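Local coordinates for protein heterodimeric restriction endonuclease R.BspD6I small subunit (Bacillus sp., PDB 2P14) that probably acts as the DNA-cleaving subunit of a heterodimeric type IIS restriction endonuclease, working in complex with a site-specific nickase subunit, at residues H93-K98 and E126-I131; G57-L62 and S69-C74; I78-L83 and D114-R119. All blocks are in the same frame, centred on the assembly; numbering follows the deposited sequence. Where two conformers were deposited one is given.

Contact 1. Residues H93-K98 and E126-I131; sequences HLQEYK and ESEPVI. With SO4 (sulfate ion), chain C.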
ATOM      1  N   HIS A  93      -6.035  -9.534   6.667  1.00 14.61           N
ATOM      2  CA  HIS A  93      -5.937  -9.902   5.266  1.00 13.52           C
ATOM      3  C   HIS A  93      -4.590 -10.544   4.953  1.00 14.06           C
ATOM      4  O   HIS A  93      -4.512 -11.502   4.180  1.00 14.15           O
ATOM      5  CB  HIS A  93      -6.125  -8.696   4.342  1.00 13.89           C
ATOM      6  CG  HIS A  93      -7.458  -8.038   4.465  1.00 14.59           C
ATOM      7  ND1 HIS A  93      -7.648  -6.725   4.086  1.00 13.26           N
ATOM      8  CD2 HIS A  93      -8.650  -8.485   4.931  1.00 15.52           C
ATOM      9  CE1 HIS A  93      -8.915  -6.398   4.292  1.00 16.31           C
ATOM     10  NE2 HIS A  93      -9.541  -7.444   4.807  1.00 15.23           N
ATOM     11  N   LEU A  94      -3.539  -9.986   5.547  1.00 13.81           N
ATOM     12  CA  LEU A  94      -2.209 -10.520   5.297  1.00 13.50           C
ATOM     13  C   LEU A  94      -2.067 -11.920   5.874  1.00 14.40           C
ATOM     14  O   LEU A  94      -1.488 -12.780   5.229  1.00 14.40           O
ATOM     15  CB  LEU A  94      -1.138  -9.584   5.858  1.00 13.85           C
ATOM     16  CG  LEU A  94       0.331  -9.955   5.509  1.00 12.44           C
ATOM     17  CD1 LEU A  94       0.572 -10.153   4.026  1.00 14.31           C
ATOM     18  CD2 LEU A  94       1.221  -8.863   6.012  1.00 15.46           C
ATOM     19  N   GLN A  95      -2.558 -12.100   7.093  1.00 14.69           N
ATOM     20  CA  GLN A  95      -2.502 -13.421   7.736  1.00 16.74           C
ATOM     21  C   GLN A  95      -3.179 -14.446   6.853  1.00 16.50           C
ATOM     22  O   GLN A  95      -2.658 -15.538   6.599  1.00 17.68           O
ATOM     23  CB  GLN A  95      -3.216 -13.384   9.090  1.00 16.46           C
ATOM     24  CG  GLN A  95      -2.457 -12.713  10.199  1.00 20.12           C
ATOM     25  CD  GLN A  95      -3.271 -12.636  11.489  1.00 21.10           C
ATOM     26  OE1 GLN A  95      -4.509 -12.651  11.473  1.00 25.98           O
ATOM     27  NE2 GLN A  95      -2.573 -12.515  12.608  1.00 26.18           N
ATOM     28  N   GLU A  96      -4.353 -14.086   6.358  1.00 14.80           N
ATOM     29  CA  GLU A  96      -5.098 -14.997   5.500  1.00 16.01           C
ATOM     30  C   GLU A  96      -4.338 -15.352   4.233  1.00 15.79           C
ATOM     31  O   GLU A  96      -4.256 -16.517   3.830  1.00 16.12           O
ATOM     32  CB  GLU A  96      -6.464 -14.396   5.183  1.00 16.73           C
ATOM     33  CG  GLU A  96      -7.384 -14.464   6.395  1.00 21.98           C
ATOM     34  CD  GLU A  96      -7.842 -15.889   6.728  1.00 28.89           C
ATOM     35  OE1 GLU A  96      -7.924 -16.734   5.809  1.00 31.01           O
ATOM     36  OE2 GLU A  96      -8.144 -16.146   7.920  1.00 34.96           O
ATOM     37  N   TYR A  97      -3.781 -14.331   3.579  1.00 15.03           N
ATOM     38  CA  TYR A  97      -3.055 -14.591   2.350  1.00 14.61           C
ATOM     39  C   TYR A  97      -1.839 -15.462   2.633  1.00 14.65           C
ATOM     40  O   TYR A  97      -1.496 -16.340   1.816  1.00 15.47           O
ATOM     41  CB  TYR A  97      -2.610 -13.272   1.688  1.00 14.00           C
ATOM     42  CG  TYR A  97      -2.014 -13.500   0.319  1.00 14.75           C
ATOM     43  CD1 TYR A  97      -2.826 -13.604  -0.810  1.00 15.23           C
ATOM     44  CD2 TYR A  97      -0.628 -13.666   0.161  1.00 16.21           C
ATOM     45  CE1 TYR A  97      -2.285 -13.829  -2.073  1.00 13.49           C
ATOM     46  CE2 TYR A  97      -0.068 -13.892  -1.071  1.00 13.32           C
ATOM     47  CZ  TYR A  97      -0.889 -13.978  -2.196  1.00 13.52           C
ATOM     48  OH  TYR A  97      -0.344 -14.210  -3.441  1.00 14.29           O
ATOM     49  N   LYS A  98      -1.156 -15.179   3.742  1.00 15.26           N
ATOM     50  CA  LYS A  98       0.094 -15.904   4.069  1.00 16.44           C
ATOM     51  C   LYS A  98      -0.152 -17.389   4.334  1.00 17.07           C
ATOM     52  O   LYS A  98       0.790 -18.181   4.276  1.00 16.56           O
ATOM     53  CB  LYS A  98       0.817 -15.254   5.236  1.00 16.94           C
ATOM     54  CG  LYS A  98       1.412 -13.889   4.934  1.00 20.96           C
ATOM     55  CD  LYS A  98       2.538 -13.947   3.941  1.00 23.59           C
ATOM     56  CE  LYS A  98       3.792 -14.656   4.476  1.00 24.91           C
ATOM     57  NZ  LYS A  98       4.567 -13.875   5.481  1.00 24.29           N
ATOM     58  N   GLU A 126       7.971 -10.566  10.899  1.00 17.92           N
ATOM     59  CA  GLU A 126       8.346 -11.814  10.258  1.00 20.55           C
ATOM     60  C   GLU A 126       7.164 -12.431   9.536  1.00 20.41           C
ATOM     61  O   GLU A 126       7.238 -12.653   8.333  1.00 23.58           O
ATOM     62  CB  GLU A 126       8.906 -12.791  11.296  1.00 20.82           C
ATOM     63  CG  GLU A 126      10.161 -12.286  11.980  1.00 25.57           C
ATOM     64  CD  GLU A 126      11.310 -12.055  11.019  1.00 29.39           C
ATOM     65  OE1 GLU A 126      11.688 -13.013  10.299  1.00 34.04           O
ATOM     66  OE2 GLU A 126      11.849 -10.917  10.990  1.00 31.33           O
ATOM     67  N   SER A 127       6.064 -12.671  10.247  1.00 20.17           N
ATOM     68  CA  SER A 127       4.934 -13.361   9.646  1.00 20.62           C
ATOM     69  C   SER A 127       3.901 -12.421   9.012  1.00 20.37           C
ATOM     70  O   SER A 127       3.189 -12.832   8.101  1.00 20.45           O
ATOM     71  CB  SER A 127       4.259 -14.287  10.664  1.00 21.56           C
ATOM     72  OG  SER A 127       3.662 -13.544  11.702  1.00 25.25           O
ATOM     73  N   GLU A 128       3.873 -11.168   9.469  1.00 18.90           N
ATOM     74  CA  GLU A 128       2.864 -10.209   9.027  1.00 19.72           C
ATOM     75  C   GLU A 128       3.536  -8.866   8.651  1.00 16.28           C
ATOM     76  O   GLU A 128       3.253  -7.861   9.262  1.00 16.78           O
ATOM     77  CB  GLU A 128       1.770 -10.048  10.115  1.00 20.34           C
ATOM     78  CG  GLU A 128       1.063 -11.405  10.476  1.00 25.07           C
ATOM     79  CD  GLU A 128       0.538 -11.512  11.911  1.00 25.41           C
ATOM     80  OE1 GLU A 128       0.425 -10.502  12.644  1.00 32.28           O
ATOM     81  OE2 GLU A 128       0.189 -12.640  12.341  1.00 33.38           O
ATOM     82  N   PRO A 129       4.434  -8.860   7.627  1.00 15.23           N
ATOM     83  CA  PRO A 129       5.147  -7.629   7.298  1.00 13.85           C
ATOM     84  C   PRO A 129       4.295  -6.591   6.564  1.00 12.82           C
ATOM     85  O   PRO A 129       3.823  -6.853   5.435  1.00 13.91           O
ATOM     86  CB  PRO A 129       6.301  -8.114   6.406  1.00 14.04           C
ATOM     87  CG  PRO A 129       5.761  -9.351   5.746  1.00 14.21           C
ATOM     88  CD  PRO A 129       4.853  -9.978   6.751  1.00 15.73           C
ATOM     89  N   VAL A 130       4.152  -5.429   7.212  1.00 12.02           N
ATOM     90  CA  VAL A 130       3.363  -4.336   6.673  1.00 11.65           C
ATOM     91  C   VAL A 130       4.263  -3.108   6.566  1.00 12.07           C
ATOM     92  O   VAL A 130       4.916  -2.703   7.555  1.00 12.67           O
ATOM     93  CB  VAL A 130       2.129  -4.024   7.548  1.00 11.68           C
ATOM     94  CG1 VAL A 130       1.327  -2.888   6.892  1.00 11.15           C
ATOM     95  CG2 VAL A 130       1.226  -5.279   7.726  1.00 12.94           C
ATOM     96  N   ILE A 131       4.297  -2.494   5.388  0.50 10.71           N
ATOM     97  CA  ILE A 131       5.073  -1.268   5.227  0.50 10.96           C
ATOM     98  C   ILE A 131       4.108  -0.112   4.975  0.50 11.67           C
ATOM     99  O   ILE A 131       3.446  -0.077   3.927  0.50 10.96           O
ATOM    100  CB  ILE A 131       6.088  -1.356   4.069  0.50 10.70           C
ATOM    101  CG1 ILE A 131       7.046  -2.546   4.241  0.50  9.50           C
ATOM    102  CG2 ILE A 131       6.874  -0.051   4.002  0.50  8.83           C
ATOM    103  CD1 ILE A 131       6.514  -3.870   3.652  0.50  5.47           C
TER
HETATM  104  S   SO4 C 194     -12.703  -5.817   5.547  1.00 21.27           S
HETATM  105  O1  SO4 C 194     -12.076  -7.106   5.878  1.00 21.15           O
HETATM  106  O2  SO4 C 194     -12.933  -5.083   6.800  1.00 23.83           O
HETATM  107  O3  SO4 C 194     -13.967  -6.062   4.842  1.00 20.92           O
HETATM  108  O4  SO4 C 194     -11.786  -5.064   4.685  1.00 23.31           O
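Q95 and E128 make the shortest polar bond between the helix end 93-98 and the loop 126-129, which leads into the neighbouring strand: Q95 NE2 donates to E128 OE2 over 2.8 Å, with an N-H...O angle of 173°. The two flat groups are turned almost at right angles. E128 OE2 lies in the plane of the Q95 amide, and the amide nitrogen comes down on it from above the carboxylate plane, 63° out of it. Both chains run extended beyond CG, and the Q95 CG methylene also rests 3.4 Å from E128 OE2, so the carboxylate is met by an N-H and by the hydrocarbon behind it.

One helical turn further on, K98 uses a different tactic. Its chain bends at every torsion after the first, curling until NZ donates to S127 O at 3.1 Å; the ammonium stands above the plane of that carbonyl. The bond grips the loop by its backbone rather than by a side chain.

Deeper, on the side facing the sheet, lies L94, whose CG is anti to the backbone N (chi1 -173°). This sends CD2 straight to the loop, where the methyl fits snugly, 3.3 Å from P129 O and 3.9 Å from P129 CD, with V130 CG2 at 4.0 Å. On another flank of the helix, H93 NE2 donates to O1 of a sulfate, probably from the crystallisation liquor, over 2.8 Å at the ring edge.

The arrangement is helix-on-sheet packing at the sheet border: the last turns of helix 80-98 lie against strand 104-110, with L94 on T106, and against the entry to the outermost strand 130-134, while P129 and I131 meet helix 154-165.

Contact 2. Residues G57-L62 and S69-C74; sequences GVEDIL and SILIEC. With SO4 (sulfate ion), chain C.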
ATOM      1  N   GLY A  57     -13.869  -8.650   3.689  1.00 15.77           N
ATOM      2  CA  GLY A  57     -12.832  -9.551   4.166  1.00 15.33           C
ATOM      3  C   GLY A  57     -11.653  -9.765   3.245  1.00 15.42           C
ATOM      4  O   GLY A  57     -10.816 -10.601   3.550  1.00 16.60           O
ATOM      5  N   VAL A  58     -11.584  -8.994   2.159  1.00 14.18           N
ATOM      6  CA  VAL A  58     -10.521  -9.098   1.144  1.00 14.33           C
ATOM      7  C   VAL A  58      -9.800  -7.752   1.000  1.00 13.86           C
ATOM      8  O   VAL A  58     -10.432  -6.692   0.983  1.00 13.30           O
ATOM      9  CB  VAL A  58     -11.099  -9.534  -0.203  1.00 13.95           C
ATOM     10  CG1 VAL A  58     -10.019  -9.564  -1.309  1.00 16.50           C
ATOM     11  CG2 VAL A  58     -11.753 -10.933  -0.019  1.00 13.30           C
ATOM     12  N   GLU A  59      -8.471  -7.823   0.869  1.00 12.78           N
ATOM     13  CA  GLU A  59      -7.645  -6.626   0.638  1.00 12.61           C
ATOM     14  C   GLU A  59      -8.109  -5.741  -0.521  1.00 11.91           C
ATOM     15  O   GLU A  59      -8.697  -6.209  -1.510  1.00 12.45           O
ATOM     16  CB  GLU A  59      -6.182  -7.046   0.410  1.00 13.13           C
ATOM     17  CG  GLU A  59      -5.977  -8.001  -0.764  1.00 13.25           C
ATOM     18  CD  GLU A  59      -6.159  -9.509  -0.411  1.00 16.21           C
ATOM     19  OE1 GLU A  59      -6.627  -9.840   0.712  1.00 14.90           O
ATOM     20  OE2 GLU A  59      -5.841 -10.343  -1.298  1.00 16.23           O
ATOM     21  N   ASP A  60      -7.813  -4.444  -0.412  1.00 11.14           N
ATOM     22  CA  ASP A  60      -8.242  -3.504  -1.460  1.00 11.48           C
ATOM     23  C   ASP A  60      -7.709  -3.840  -2.853  1.00 11.79           C
ATOM     24  O   ASP A  60      -8.439  -3.754  -3.842  1.00 12.90           O
ATOM     25  CB  ASP A  60      -7.826  -2.060  -1.125  1.00 11.89           C
ATOM     26  CG  ASP A  60      -8.509  -1.517   0.124  1.00 14.05           C
ATOM     27  OD1 ASP A  60      -9.508  -2.077   0.583  1.00 16.63           O
ATOM     28  OD2 ASP A  60      -8.023  -0.504   0.677  1.00 14.72           O
ATOM     29  N   ILE A  61      -6.433  -4.227  -2.924  1.00 12.14           N
ATOM     30  CA  ILE A  61      -5.763  -4.566  -4.187  1.00 12.24           C
ATOM     31  C   ILE A  61      -4.762  -5.657  -3.873  1.00 12.52           C
ATOM     32  O   ILE A  61      -4.101  -5.605  -2.839  1.00 12.62           O
ATOM     33  CB  ILE A  61      -4.986  -3.371  -4.810  1.00 12.68           C
ATOM     34  CG1 ILE A  61      -5.895  -2.151  -4.956  1.00 12.68           C
ATOM     35  CG2 ILE A  61      -4.397  -3.730  -6.180  1.00 14.52           C
ATOM     36  CD1 ILE A  61      -5.108  -0.828  -4.950  1.00 12.09           C
ATOM     37  N   LEU A  62      -4.691  -6.650  -4.751  1.00 10.81           N
ATOM     38  CA  LEU A  62      -3.621  -7.653  -4.655  1.00 11.06           C
ATOM     39  C   LEU A  62      -2.832  -7.593  -5.946  1.00 11.91           C
ATOM     40  O   LEU A  62      -3.419  -7.607  -7.027  1.00 12.62           O
ATOM     41  CB  LEU A  62      -4.186  -9.071  -4.492  1.00 11.54           C
ATOM     42  CG  LEU A  62      -3.192 -10.224  -4.586  1.00 12.10           C
ATOM     43  CD1 LEU A  62      -2.211 -10.204  -3.368  1.00 12.66           C
ATOM     44  CD2 LEU A  62      -3.997 -11.548  -4.687  1.00 12.32           C
ATOM     45  N   SER A  69       4.113 -11.388  -3.475  1.00 12.41           N
ATOM     46  CA  SER A  69       2.892 -10.614  -3.671  1.00 12.22           C
ATOM     47  C   SER A  69       2.897  -9.368  -2.783  1.00 13.03           C
ATOM     48  O   SER A  69       3.565  -9.346  -1.739  1.00 12.79           O
ATOM     49  CB  SER A  69       1.682 -11.497  -3.350  1.00 13.77           C
ATOM     50  OG  SER A  69       1.690 -12.593  -4.251  1.00 13.73           O
ATOM     51  N   ILE A  70       2.106  -8.376  -3.184  1.00 11.67           N
ATOM     52  CA  ILE A  70       1.858  -7.211  -2.341  1.00 12.14           C
ATOM     53  C   ILE A  70       0.366  -7.035  -2.210  1.00 11.15           C
ATOM     54  O   ILE A  70      -0.342  -7.013  -3.219  1.00 12.03           O
ATOM     55  CB  ILE A  70       2.429  -5.896  -2.900  1.00 12.46           C
ATOM     56  CG1 ILE A  70       3.897  -6.036  -3.327  1.00 13.20           C
ATOM     57  CG2 ILE A  70       2.311  -4.783  -1.861  1.00 13.94           C
ATOM     58  CD1 ILE A  70       4.403  -4.795  -4.070  1.00 14.30           C
ATOM     59  N   LEU A  71      -0.084  -7.005  -0.960  1.00 10.30           N
ATOM     60  CA  LEU A  71      -1.484  -6.650  -0.680  1.00 11.42           C
ATOM     61  C   LEU A  71      -1.434  -5.155  -0.444  1.00 12.15           C
ATOM     62  O   LEU A  71      -0.669  -4.679   0.387  1.00 13.30           O
ATOM     63  CB  LEU A  71      -1.989  -7.348   0.567  1.00 11.04           C
ATOM     64  CG  LEU A  71      -2.374  -8.820   0.463  1.00 10.93           C
ATOM     65  CD1 LEU A  71      -1.097  -9.644   0.238  1.00 13.51           C
ATOM     66  CD2 LEU A  71      -3.064  -9.283   1.699  1.00 15.01           C
ATOM     67  N   ILE A  72      -2.271  -4.391  -1.141  1.00 12.52           N
ATOM     68  CA  ILE A  72      -2.254  -2.955  -1.000  1.00 13.35           C
ATOM     69  C   ILE A  72      -3.565  -2.517  -0.341  1.00 13.71           C
ATOM     70  O   ILE A  72      -4.675  -2.871  -0.806  1.00 13.74           O
ATOM     71  CB  ILE A  72      -2.040  -2.247  -2.338  1.00 14.31           C
ATOM     72  CG1 ILE A  72      -0.709  -2.709  -2.984  1.00 14.82           C
ATOM     73  CG2 ILE A  72      -1.977  -0.756  -2.107  1.00 16.13           C
ATOM     74  CD1 ILE A  72      -0.895  -3.265  -4.339  1.00 21.58           C
ATOM     75  N   GLU A  73      -3.423  -1.819   0.782  1.00 12.74           N
ATOM     76  CA  GLU A  73      -4.551  -1.358   1.601  1.00 12.88           C
ATOM     77  C   GLU A  73      -4.502   0.165   1.593  1.00 13.45           C
ATOM     78  O   GLU A  73      -3.492   0.721   1.946  1.00 13.52           O
ATOM     79  CB  GLU A  73      -4.451  -1.897   3.027  1.00 13.35           C
ATOM     80  CG  GLU A  73      -4.285  -3.417   3.084  1.00 15.37           C
ATOM     81  CD  GLU A  73      -5.549  -4.199   2.890  1.00 16.02           C
ATOM     82  OE1 GLU A  73      -6.586  -3.699   2.362  1.00 16.14           O
ATOM     83  OE2 GLU A  73      -5.504  -5.373   3.251  1.00 14.52           O
ATOM     84  N   CYS A  74      -5.594   0.819   1.196  1.00 12.62           N
ATOM     85  CA  CYS A  74      -5.625   2.258   1.021  1.00 13.44           C
ATOM     86  C   CYS A  74      -6.621   2.837   2.021  1.00 13.71           C
ATOM     87  O   CYS A  74      -7.739   2.325   2.157  1.00 15.17           O
ATOM     88  CB  CYS A  74      -6.142   2.591  -0.387  1.00 13.68           C
ATOM     89  SG  CYS A  74      -4.974   1.992  -1.658  1.00 15.08           S
TER
HETATM   90  S   SO4 C 194     -12.703  -5.817   5.547  1.00 21.27           S
HETATM   91  O1  SO4 C 194     -12.076  -7.106   5.878  1.00 21.15           O
HETATM   92  O2  SO4 C 194     -12.933  -5.083   6.800  1.00 23.83           O
HETATM   93  O3  SO4 C 194     -13.967  -6.062   4.842  1.00 20.92           O
HETATM   94  O4  SO4 C 194     -11.786  -5.064   4.685  1.00 23.31           O
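D60, I61 and I72 bury the most surface here, and they divide the work between side chain and backbone. D60 spans the gap beyond the regular pairing: C74 N donates to D60 OD2 over 2.8 Å, nearly straight at 175°, arriving on the anti side of the carboxylate. The backbone N of D60 in turn donates to E73 OE1 at 3.1 Å, approaching from above that carboxylate's plane. Each of these acidic side chains thus receives a backbone N-H from the other segment, and the two carboxylates stand at 80° to one another. E73 OE2 has its own partner, H93 ND1 on helix 80-98.

This is the antiparallel hairpin of strands 61-64 and 69-75, second and third across the five-stranded mixed sheet. Family membership in the PD-(D/E)XK clan makes the placing of D60 before one strand and E73 on the next consistent with the paired acidic positions of that nuclease core. G57, just upstream, gives its N-H to sulfate O3.

I61 and I72 form the hydrogen-bonded pair. I72 N reaches I61 O at 2.8 Å, while the return bond from I61 N to I72 O is longer, 3.1 Å, and bent to 136°. On their face of the sheet I61 CG2 meets I72 CD1 at 4.0 Å, and I72 continues onto F29 of helix 17-32. The opposite face carries the non-hydrogen-bonded pair, L62 CD1 touching L71 CD1 at 3.8 Å. There E59, bent at chi2, lays its CG and carboxylate across the L71 isopropyl group, E59 OE1 standing 3.7 Å from L71 CD2.

Contact 3. Residues I78-L83 and D114-R119; sequences IGEKQL and DLSFAR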
ATOM      1  N   ILE A  78      -7.218   9.260   9.140  1.00 19.00           N
ATOM      2  CA  ILE A  78      -6.027   9.688   9.868  1.00 20.27           C
ATOM      3  C   ILE A  78      -6.247   9.639  11.380  1.00 19.81           C
ATOM      4  O   ILE A  78      -7.376   9.550  11.847  1.00 21.05           O
ATOM      5  CB  ILE A  78      -5.562  11.115   9.450  1.00 20.60           C
ATOM      6  CG1 ILE A  78      -6.631  12.176   9.796  1.00 21.35           C
ATOM      7  CG2 ILE A  78      -5.119  11.126   7.965  1.00 20.21           C
ATOM      8  CD1 ILE A  78      -6.090  13.612   9.799  1.00 21.68           C
ATOM      9  N   GLY A  79      -5.156   9.703  12.127  1.00 19.87           N
ATOM     10  CA  GLY A  79      -5.234   9.718  13.590  1.00 19.37           C
ATOM     11  C   GLY A  79      -5.554   8.349  14.175  1.00 19.66           C
ATOM     12  O   GLY A  79      -5.350   7.320  13.522  1.00 18.22           O
ATOM     13  N   GLU A  80      -6.018   8.327  15.427  1.00 19.76           N
ATOM     14  CA  GLU A  80      -6.348   7.049  16.069  0.60 20.73           C
ATOM     15  C   GLU A  80      -7.442   6.255  15.352  1.00 20.54           C
ATOM     16  O   GLU A  80      -7.461   5.034  15.473  1.00 20.38           O
ATOM     17  CB  GLU A  80      -6.692   7.232  17.552  0.60 21.44           C
ATOM     18  CG  GLU A  80      -5.571   6.820  18.538  0.60 24.59           C
ATOM     19  CD  GLU A  80      -5.890   5.538  19.305  0.60 29.02           C
ATOM     20  OE1 GLU A  80      -6.939   5.499  19.997  0.60 29.85           O
ATOM     21  OE2 GLU A  80      -5.095   4.570  19.228  0.60 28.20           O
ATOM     22  N   LYS A  81      -8.313   6.924  14.596  1.00 19.93           N
ATOM     23  CA  LYS A  81      -9.308   6.222  13.781  1.00 19.67           C
ATOM     24  C   LYS A  81      -8.635   5.348  12.712  1.00 17.87           C
ATOM     25  O   LYS A  81      -9.228   4.374  12.241  1.00 17.51           O
ATOM     26  CB  LYS A  81     -10.305   7.178  13.142  1.00 19.68           C
ATOM     27  CG  LYS A  81     -11.288   7.801  14.136  1.00 24.04           C
ATOM     28  CD  LYS A  81     -11.777   9.139  13.600  1.00 31.57           C
ATOM     29  CE  LYS A  81     -12.972   8.987  12.702  1.00 35.12           C
ATOM     30  NZ  LYS A  81     -14.229   8.842  13.498  1.00 38.49           N
ATOM     31  N   GLN A  82      -7.407   5.681  12.325  1.00 17.37           N
ATOM     32  CA  GLN A  82      -6.702   4.817  11.386  1.00 15.95           C
ATOM     33  C   GLN A  82      -6.451   3.434  12.006  1.00 16.79           C
ATOM     34  O   GLN A  82      -6.675   2.402  11.359  1.00 16.19           O
ATOM     35  CB  GLN A  82      -5.404   5.489  10.943  1.00 16.02           C
ATOM     36  CG  GLN A  82      -4.646   4.745   9.876  1.00 15.27           C
ATOM     37  CD  GLN A  82      -3.414   5.502   9.518  1.00 12.89           C
ATOM     38  OE1 GLN A  82      -2.364   5.300  10.103  1.00 15.67           O
ATOM     39  NE2 GLN A  82      -3.524   6.362   8.529  1.00 14.03           N
ATOM     40  N   LEU A  83      -5.988   3.419  13.260  1.00 16.59           N
ATOM     41  CA  LEU A  83      -5.888   2.177  13.996  1.00 16.56           C
ATOM     42  C   LEU A  83      -7.230   1.464  14.161  1.00 16.84           C
ATOM     43  O   LEU A  83      -7.363   0.285  13.810  1.00 17.42           O
ATOM     44  CB  LEU A  83      -5.219   2.377  15.360  1.00 18.04           C
ATOM     45  CG  LEU A  83      -5.227   1.107  16.217  1.00 19.56           C
ATOM     46  CD1 LEU A  83      -4.401  -0.002  15.625  1.00 20.18           C
ATOM     47  CD2 LEU A  83      -4.738   1.449  17.619  1.00 24.48           C
ATOM     48  N   ASP A 114      -0.487   7.060  11.372  1.00 16.83           N
ATOM     49  CA  ASP A 114      -0.681   7.277  12.807  1.00 17.79           C
ATOM     50  C   ASP A 114       0.273   6.369  13.593  1.00 18.45           C
ATOM     51  O   ASP A 114       0.475   5.207  13.240  1.00 18.01           O
ATOM     52  CB  ASP A 114      -2.138   7.001  13.154  1.00 18.53           C
ATOM     53  CG  ASP A 114      -2.393   7.000  14.635  1.00 23.27           C
ATOM     54  OD1 ASP A 114      -2.433   8.102  15.202  1.00 26.68           O
ATOM     55  OD2 ASP A 114      -2.543   5.895  15.205  1.00 25.91           O
ATOM     56  N   LEU A 115       0.849   6.902  14.672  1.00 18.52           N
ATOM     57  CA  LEU A 115       1.817   6.139  15.453  1.00 19.23           C
ATOM     58  C   LEU A 115       1.196   4.891  16.112  1.00 17.86           C
ATOM     59  O   LEU A 115       1.818   3.845  16.138  1.00 17.96           O
ATOM     60  CB  LEU A 115       2.459   7.054  16.480  1.00 20.54           C
ATOM     61  CG  LEU A 115       3.871   6.757  16.934  1.00 23.73           C
ATOM     62  CD1 LEU A 115       4.882   6.741  15.780  1.00 23.78           C
ATOM     63  CD2 LEU A 115       4.208   7.850  17.952  1.00 26.98           C
ATOM     64  N   SER A 116      -0.042   4.977  16.623  1.00 17.46           N
ATOM     65  CA  SER A 116      -0.679   3.797  17.203  0.50 17.17           C
ATOM     66  C   SER A 116      -0.922   2.716  16.154  1.00 16.37           C
ATOM     67  O   SER A 116      -0.758   1.545  16.426  1.00 16.92           O
ATOM     68  CB  SER A 116      -1.986   4.151  17.908  0.50 18.05           C
ATOM     69  OG  SER A 116      -1.743   5.091  18.927  0.50 17.53           O
ATOM     70  N   PHE A 117      -1.313   3.127  14.950  1.00 15.69           N
ATOM     71  CA  PHE A 117      -1.428   2.193  13.829  1.00 14.10           C
ATOM     72  C   PHE A 117      -0.062   1.544  13.514  1.00 14.75           C
ATOM     73  O   PHE A 117       0.020   0.346  13.328  1.00 14.11           O
ATOM     74  CB  PHE A 117      -1.956   2.923  12.597  1.00 13.97           C
ATOM     75  CG  PHE A 117      -2.060   2.056  11.355  1.00 14.07           C
ATOM     76  CD1 PHE A 117      -3.097   1.134  11.192  1.00 16.67           C
ATOM     77  CD2 PHE A 117      -1.083   2.160  10.359  1.00 15.51           C
ATOM     78  CE1 PHE A 117      -3.174   0.354  10.042  1.00 15.32           C
ATOM     79  CE2 PHE A 117      -1.147   1.382   9.223  1.00 16.57           C
ATOM     80  CZ  PHE A 117      -2.203   0.486   9.054  1.00 15.89           C
ATOM     81  N   ALA A 118       0.992   2.361  13.451  1.00 15.29           N
ATOM     82  CA  ALA A 118       2.344   1.829  13.172  1.00 15.48           C
ATOM     83  C   ALA A 118       2.798   0.837  14.238  1.00 15.32           C
ATOM     84  O   ALA A 118       3.416  -0.179  13.918  1.00 15.22           O
ATOM     85  CB  ALA A 118       3.345   2.958  13.059  1.00 14.70           C
ATOM     86  N   ARG A 119       2.475   1.136  15.496  1.00 14.90           N
ATOM     87  CA  ARG A 119       2.756   0.189  16.578  1.00 15.67           C
ATOM     88  C   ARG A 119       2.032  -1.141  16.389  1.00 15.96           C
ATOM     89  O   ARG A 119       2.615  -2.221  16.610  1.00 17.69           O
ATOM     90  CB  ARG A 119       2.462   0.820  17.955  1.00 16.05           C
ATOM     91  CG  ARG A 119       3.469   1.924  18.314  1.00 16.92           C
ATOM     92  CD  ARG A 119       3.114   2.476  19.683  1.00 22.67           C
ATOM     93  NE  ARG A 119       3.796   3.728  19.951  1.00 24.33           N
ATOM     94  CZ  ARG A 119       3.174   4.889  20.075  1.00 29.89           C
ATOM     95  NH1 ARG A 119       1.842   4.952  19.967  1.00 31.52           N
ATOM     96  NH2 ARG A 119       3.876   5.986  20.329  1.00 32.45           N
TER
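The beginnings of two helices, with the residues just before them, come close in backbone here, the CA atoms of G79 and D114 lying 5.2 Å apart and those of L83 and F117 only 4.5 Å. D114 is the N-cap of helix 115-121, and the contact shows how a capping residue can be fastened from outside its own helix. Its CG is anti to the backbone N (chi1 172°), which carries OD2 back over the helix start to accept from F117 N at 3.0 Å. The same residue's backbone is held by Q82: D114 N donates to Q82 OE1 over 2.9 Å at 173°, tilted from the plane of the amide carbonyl. At its other end the Q82 amide is anchored too, NE2 donating to the backbone oxygens of T77 and S112. With oxygen and nitrogen both engaged, rotation of the amide should be well fixed. G79 O, itself accepting from Q82 N, lies 3.2 Å from D114 CG.

Q82 also packs on F117. Its CG lies over one face of the ring, 4.0 Å above the plane and offset toward the rim, and the extended chain beyond it carries OE1 on to D114 N, with amide and ring planes 70° apart. L83 CA is at the ring edge, and F117 goes on to meet the ring of F108 in strand 104-110, joining the helix start to the sheet.

On the more exposed side the polar link is poorer, though L83 and S116 still pack. E80, deposited in two conformers like S116, makes at best a weak and unsettled bond to S116 OG. The apolar touch beside it is firmer: L83 CD2 lies 3.9 Å from S116 CB.

In the fold
From the N terminus, contact 2 comes first, closing the short loop of the hairpin 61-64/69-75 before the other two contacts open. Helix 80-98 then crosses over from strand 69-75 to the parallel strand 104-110, its start entering contact 3 and its end contact 1. A second crossover, through helix 115-121 to strand 130-134, supplies the partners in the same order, so contacts 3 and 1 cross along the chain. Contacts 1 and 2 touch directly, S69 OG meeting Y97 OH, and share the sulfate; contact 3 stands about 18 Å away, centre to centre. Contact 3 joins the helix starts, contact 1 joins helix 80-98 to the entry of edge strand 130-134; contact 2 lies within the sheet.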